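Local coordinates for thioredoxin domain-containing protein (PDB 3EYT) that is of unknown function but belongs to the thioredoxin-like AhpC/TSA family and may act as an oxidoreductase with antioxidant activity, at residues D61-L66 with T149-A154; L121-K126 with L141-E146. All blocks are in the same frame, centred on the assembly; numbering follows the deposited sequence.

Contact 1: D61-L66 with T149-A154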
loop_
_atom_site.group_PDB
_atom_site.type_symbol
_atom_site.label_atom_id
_atom_site.label_comp_id
_atom_site.label_asym_id
_atom_site.label_seq_id
_atom_site.Cartn_x
_atom_site.Cartn_y
_atom_site.Cartn_z
ATOM N N ASP C 61 30.111 7.911 15.663
ATOM C CA ASP C 61 31.043 6.823 15.960
ATOM C C ASP C 61 30.680 6.135 17.272
ATOM O O ASP C 61 30.998 4.962 17.467
ATOM C CB ASP C 61 32.506 7.297 15.962
ATOM C CG ASP C 61 32.832 8.191 17.136
ATOM O OD1 ASP C 61 31.919 8.816 17.710
ATOM O OD2 ASP C 61 34.026 8.275 17.497
ATOM N N LYS C 62 29.994 6.854 18.154
ATOM C CA LYS C 62 29.682 6.322 19.469
ATOM C C LYS C 62 28.243 5.841 19.610
ATOM O O LYS C 62 27.991 4.848 20.301
ATOM C CB LYS C 62 29.985 7.359 20.540
ATOM C CG LYS C 62 31.474 7.624 20.735
ATOM C CD LYS C 62 31.705 8.704 21.804
ATOM C CE LYS C 62 33.173 9.189 21.871
ATOM N NZ LYS C 62 34.102 8.032 21.744
ATOM N N VAL C 63 27.312 6.550 18.963
ATOM C CA VAL C 63 25.877 6.284 19.098
ATOM C C VAL C 63 25.270 6.104 17.707
ATOM O O VAL C 63 25.427 6.965 16.816
ATOM C CB VAL C 63 25.156 7.433 19.850
ATOM C CG1 VAL C 63 23.612 7.199 19.910
ATOM C CG2 VAL C 63 25.742 7.594 21.249
ATOM N N ALA C 64 24.627 4.963 17.503
ATOM C CA ALA C 64 23.823 4.765 16.290
ATOM C C ALA C 64 22.366 5.103 16.599
ATOM O O ALA C 64 21.830 4.700 17.644
ATOM C CB ALA C 64 23.943 3.304 15.778
ATOM N N VAL C 65 21.721 5.829 15.693
ATOM C CA VAL C 65 20.309 6.135 15.811
ATOM C C VAL C 65 19.607 5.539 14.591
ATOM O O VAL C 65 19.982 5.816 13.452
ATOM C CB VAL C 65 20.033 7.672 15.869
ATOM C CG1 VAL C 65 18.503 7.969 15.905
ATOM C CG2 VAL C 65 20.704 8.306 17.067
ATOM N N LEU C 66 18.605 4.714 14.854
ATOM C CA LEU C 66 17.868 3.964 13.822
ATOM C C LEU C 66 16.398 4.266 13.988
ATOM O O LEU C 66 15.930 4.359 15.117
ATOM C CB LEU C 66 18.004 2.453 14.034
ATOM C CG LEU C 66 19.415 1.888 14.131
ATOM C CD1 LEU C 66 19.369 0.390 14.188
ATOM C CD2 LEU C 66 20.284 2.411 12.946
ATOM N N THR C 149 25.406 6.786 30.645
ATOM C CA THR C 149 25.710 5.623 31.475
ATOM C C THR C 149 26.198 4.456 30.609
ATOM O O THR C 149 27.206 3.798 30.929
ATOM C CB THR C 149 24.477 5.203 32.312
ATOM O OG1 THR C 149 24.091 6.303 33.147
ATOM C CG2 THR C 149 24.777 3.940 33.182
ATOM N N LEU C 150 25.486 4.232 29.514
ATOM C CA LEU C 150 25.810 3.178 28.549
ATOM C C LEU C 150 27.128 3.463 27.823
ATOM O O LEU C 150 27.956 2.545 27.616
ATOM C CB LEU C 150 24.650 2.995 27.556
ATOM C CG LEU C 150 23.318 2.521 28.148
ATOM C CD1 LEU C 150 22.309 2.169 27.046
ATOM C CD2 LEU C 150 23.569 1.305 29.035
ATOM N N LEU C 151 27.338 4.726 27.450
ATOM C CA LEU C 151 28.612 5.147 26.859
ATOM C C LEU C 151 29.769 5.021 27.852
ATOM O O LEU C 151 30.913 4.798 27.444
ATOM C CB LEU C 151 28.545 6.586 26.339
ATOM C CG LEU C 151 27.703 6.823 25.088
ATOM C CD1 LEU C 151 27.720 8.304 24.760
ATOM C CD2 LEU C 151 28.239 5.992 23.913
ATOM N N GLY C 152 29.464 5.138 29.143
ATOM C CA GLY C 152 30.472 5.008 30.209
ATOM C C GLY C 152 30.997 3.593 30.419
ATOM O O GLY C 152 32.055 3.401 31.025
ATOM N N GLU C 153 30.258 2.606 29.919
ATOM C CA GLU C 153 30.595 1.193 30.089
ATOM C C GLU C 153 31.707 0.750 29.136
ATOM O O GLU C 153 31.847 1.280 28.030
ATOM C CB GLU C 153 29.347 0.324 29.906
ATOM C CG GLU C 153 28.307 0.543 30.990
ATOM C CD GLU C 153 27.064 -0.349 30.883
ATOM O OE1 GLU C 153 26.762 -0.931 29.803
ATOM O OE2 GLU C 153 26.369 -0.462 31.920
ATOM N N ALA C 154 32.483 -0.234 29.577
ATOM C CA ALA C 154 33.631 -0.738 28.833
ATOM C C ALA C 154 33.147 -1.451 27.592
ATOM O O ALA C 154 32.085 -2.090 27.613
ATOM C CB ALA C 154 34.443 -1.686 29.686
#

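Contact 2: L121-K126 with L141-E146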
loop_
_atom_site.group_PDB
_atom_site.type_symbol
_atom_site.label_atom_id
_atom_site.label_comp_id
_atom_site.label_asym_id
_atom_site.label_seq_id
_atom_site.Cartn_x
_atom_site.Cartn_y
_atom_site.Cartn_z
ATOM N N LEU C 121 10.885 4.210 22.370
ATOM C CA LEU C 121 12.298 4.439 22.232
ATOM C C LEU C 121 13.022 3.320 22.969
ATOM O O LEU C 121 12.728 3.057 24.154
ATOM C CB LEU C 121 12.672 5.846 22.735
ATOM C CG LEU C 121 14.094 6.292 22.295
ATOM C CD1 LEU C 121 14.226 7.747 22.098
ATOM C CD2 LEU C 121 15.125 5.814 23.288
ATOM N N LEU C 122 13.913 2.618 22.252
ATOM C CA LEU C 122 14.648 1.489 22.833
ATOM C C LEU C 122 16.118 1.840 22.873
ATOM O O LEU C 122 16.640 2.446 21.925
ATOM C CB LEU C 122 14.469 0.222 22.000
ATOM C CG LEU C 122 13.107 -0.429 21.661
ATOM C CD1 LEU C 122 12.572 -1.178 22.828
ATOM C CD2 LEU C 122 12.050 0.520 21.096
ATOM N N LEU C 123 16.785 1.461 23.961
ATOM C CA LEU C 123 18.214 1.679 24.141
ATOM C C LEU C 123 18.919 0.366 24.360
ATOM O O LEU C 123 18.603 -0.369 25.315
ATOM C CB LEU C 123 18.523 2.538 25.379
ATOM C CG LEU C 123 18.488 4.058 25.413
ATOM C CD1 LEU C 123 19.375 4.480 26.607
ATOM C CD2 LEU C 123 18.966 4.708 24.119
ATOM N N ILE C 124 19.891 0.105 23.493
ATOM C CA ILE C 124 20.684 -1.107 23.501
ATOM C C ILE C 124 22.137 -0.763 23.829
ATOM O O ILE C 124 22.739 0.127 23.215
ATOM C CB ILE C 124 20.581 -1.842 22.147
ATOM C CG1 ILE C 124 19.128 -2.322 21.918
ATOM C CG2 ILE C 124 21.553 -3.041 22.063
ATOM C CD1 ILE C 124 18.871 -2.708 20.476
ATOM N N ASP C 125 22.694 -1.474 24.799
ATOM C CA ASP C 125 24.048 -1.177 25.262
ATOM C C ASP C 125 25.108 -1.687 24.283
ATOM O O ASP C 125 24.781 -2.361 23.324
ATOM C CB ASP C 125 24.261 -1.662 26.705
ATOM C CG ASP C 125 24.293 -3.185 26.848
ATOM O OD1 ASP C 125 24.468 -3.931 25.850
ATOM O OD2 ASP C 125 24.171 -3.645 28.012
ATOM N N LYS C 126 26.378 -1.361 24.534
ATOM C CA LYS C 126 27.508 -1.790 23.676
ATOM C C LYS C 126 27.622 -3.310 23.518
ATOM O O LYS C 126 28.243 -3.804 22.576
ATOM C CB LYS C 126 28.824 -1.280 24.261
ATOM C CG LYS C 126 28.911 0.189 24.381
ATOM C CD LYS C 126 30.330 0.572 24.758
ATOM C CE LYS C 126 30.337 2.004 25.148
ATOM N NZ LYS C 126 31.676 2.436 25.598
ATOM N N LEU C 141 16.395 15.025 29.670
ATOM C CA LEU C 141 17.418 14.925 30.731
ATOM C C LEU C 141 17.667 13.467 31.118
ATOM O O LEU C 141 18.823 13.034 31.265
ATOM C CB LEU C 141 17.044 15.734 31.985
ATOM C CG LEU C 141 17.293 17.250 31.907
ATOM C CD1 LEU C 141 16.595 17.948 33.032
ATOM C CD2 LEU C 141 18.813 17.543 31.927
ATOM N N LEU C 142 16.604 12.694 31.285
ATOM C CA LEU C 142 16.821 11.316 31.775
ATOM C C LEU C 142 17.345 10.404 30.676
ATOM O O LEU C 142 18.181 9.539 30.952
ATOM C CB LEU C 142 15.581 10.742 32.477
ATOM C CG LEU C 142 15.239 11.487 33.789
ATOM C CD1 LEU C 142 13.768 11.301 34.201
ATOM C CD2 LEU C 142 16.189 11.187 34.965
ATOM N N LEU C 143 16.903 10.627 29.435
ATOM C CA LEU C 143 17.441 9.870 28.293
ATOM C C LEU C 143 18.927 10.153 28.047
ATOM O O LEU C 143 19.707 9.230 27.766
ATOM C CB LEU C 143 16.646 10.148 27.006
ATOM C CG LEU C 143 17.112 9.384 25.756
ATOM C CD1 LEU C 143 16.977 7.854 25.963
ATOM C CD2 LEU C 143 16.362 9.829 24.478
ATOM N N GLY C 144 19.319 11.427 28.123
ATOM C CA GLY C 144 20.731 11.805 27.998
ATOM C C GLY C 144 21.573 11.153 29.094
ATOM O O GLY C 144 22.674 10.666 28.832
ATOM N N ALA C 145 21.030 11.106 30.316
ATOM C CA ALA C 145 21.680 10.412 31.428
ATOM C C ALA C 145 21.843 8.893 31.129
ATOM O O ALA C 145 22.931 8.311 31.329
ATOM C CB ALA C 145 20.905 10.644 32.733
ATOM N N GLU C 146 20.789 8.259 30.616
ATOM C CA GLU C 146 20.872 6.821 30.298
ATOM C C GLU C 146 21.888 6.540 29.203
ATOM O O GLU C 146 22.671 5.569 29.323
ATOM C CB GLU C 146 19.518 6.221 29.892
ATOM C CG GLU C 146 18.388 6.393 30.904
ATOM C CD GLU C 146 17.025 5.942 30.340
ATOM O OE1 GLU C 146 16.756 6.094 29.112
ATOM O OE2 GLU C 146 16.220 5.437 31.143
#

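Contact 1: D61-L66 with T149-A154
Leu151 pushes its forked end against Val63 and the base of Lys62. Both of its methyls meet the same branch of the valine: CD2 of Leu151 lies 4.0 Å from CG2 of Val63, and CD1 of Leu151 is 4.1 Å from that carbon. The two side chains cross at about a right angle; CG1 of Val63 is anti to the backbone N (chi1 176°), which turns CG2 opposite the carbonyl carbon and toward the leucine. CD2 of Leu151 also rests 3.8 Å from the carbonyl oxygen of Lys62 and 4.0 Å from CB of Lys62, whose amino end leads away from the leucine. Between the two segments all the contacts are van der Waals, and they bury 111 Å² in total. In the thioredoxin fold the C-terminal helix lies against the central sheet. Here the C-terminal part of helix 140-151 meets the start of strand 63-69, reaching past strand 30-36, whose Val30 touches both Leu150 and Leu151. Val63 also packs on Val32 and Phe58. Its carbonyl oxygen accepts a hydrogen bond from Arg55 of helix 41-57, while Lys62 and Ala64 are joined to Val30 through the backbone.

Contact 2: L121-K126 with L141-E146
Leu121 and Leu143 reach toward each other tip to tip, each methyl finding a partner: CD1 of Leu121 sits 3.8 Å from CD2 of Leu143, and CD2 of Leu121 lies 3.8 Å from CD1 of Leu143. Both leucines swing CG opposite their backbone nitrogen, Leu143 at chi1 -179°, which stretches each side chain across the gap between strand and helix. Leu123 follows another course: its CG stands opposite the carbonyl carbon (chi1 -83°), and the branch passes slantwise by Leu143, with CG of Leu123 4.1 Å from CD1 of Leu143. The same leucine sends CD1 to CB of Glu146 at 3.7 Å, and OE1 of Glu146 is 4.0 Å from that methyl. The methylene base of the glutamate thus serves as an apolar surface, while its OE1 is hydrogen-bonded to NE2 of His134 on strand 129-135. An alanine in place of Leu123 lacks CG and both methyls and is likely to strip Glu146 CB of its leucine neighbour and leave Leu143 CD1 resting on Leu121 alone among the two segments, opening a gap beneath the helix. Strand 120-124, the neighbouring strand 129-135 and helix 140-151 form the C-terminal beta-beta-alpha unit of the thioredoxin fold. The strand and helix segments run 20° from parallel, their axes 11.0 Å apart, a spacing filled by these side chains. Leu143 also touches Leu50 and Val54 of helix 41-57, and Val32 of strand 30-36 touches Leu121 and Leu123. The contact therefore holds by apolar packing, and the one carboxylate that takes part finds its polar partner on the adjacent strand instead of facing the leucines alone.

Overall arrangement
Contacts 1 and 2 lie along one helix, 140-151, and on one sheet, with centres 9 Å apart; in sequence contact 2 falls inside the loop closed by contact 1. They meet directly: CD1 of Leu150 packs 3.8 Å from CD1 of Leu123, and NZ of Lys126 probably donates hydrogen bonds to O of Glu153 (2.7 Å) and O of Leu151 (3.1 Å), tying the turn after strand 120-124 to the residues that close helix 140-151 and follow it. Together they seat the helix across strands 120-124, 30-36 and 63-69. Helix 41-57, at whose N-terminal start lies a CxxC pattern (Cys40, Cys43) that may be the redox site, borders contact 2.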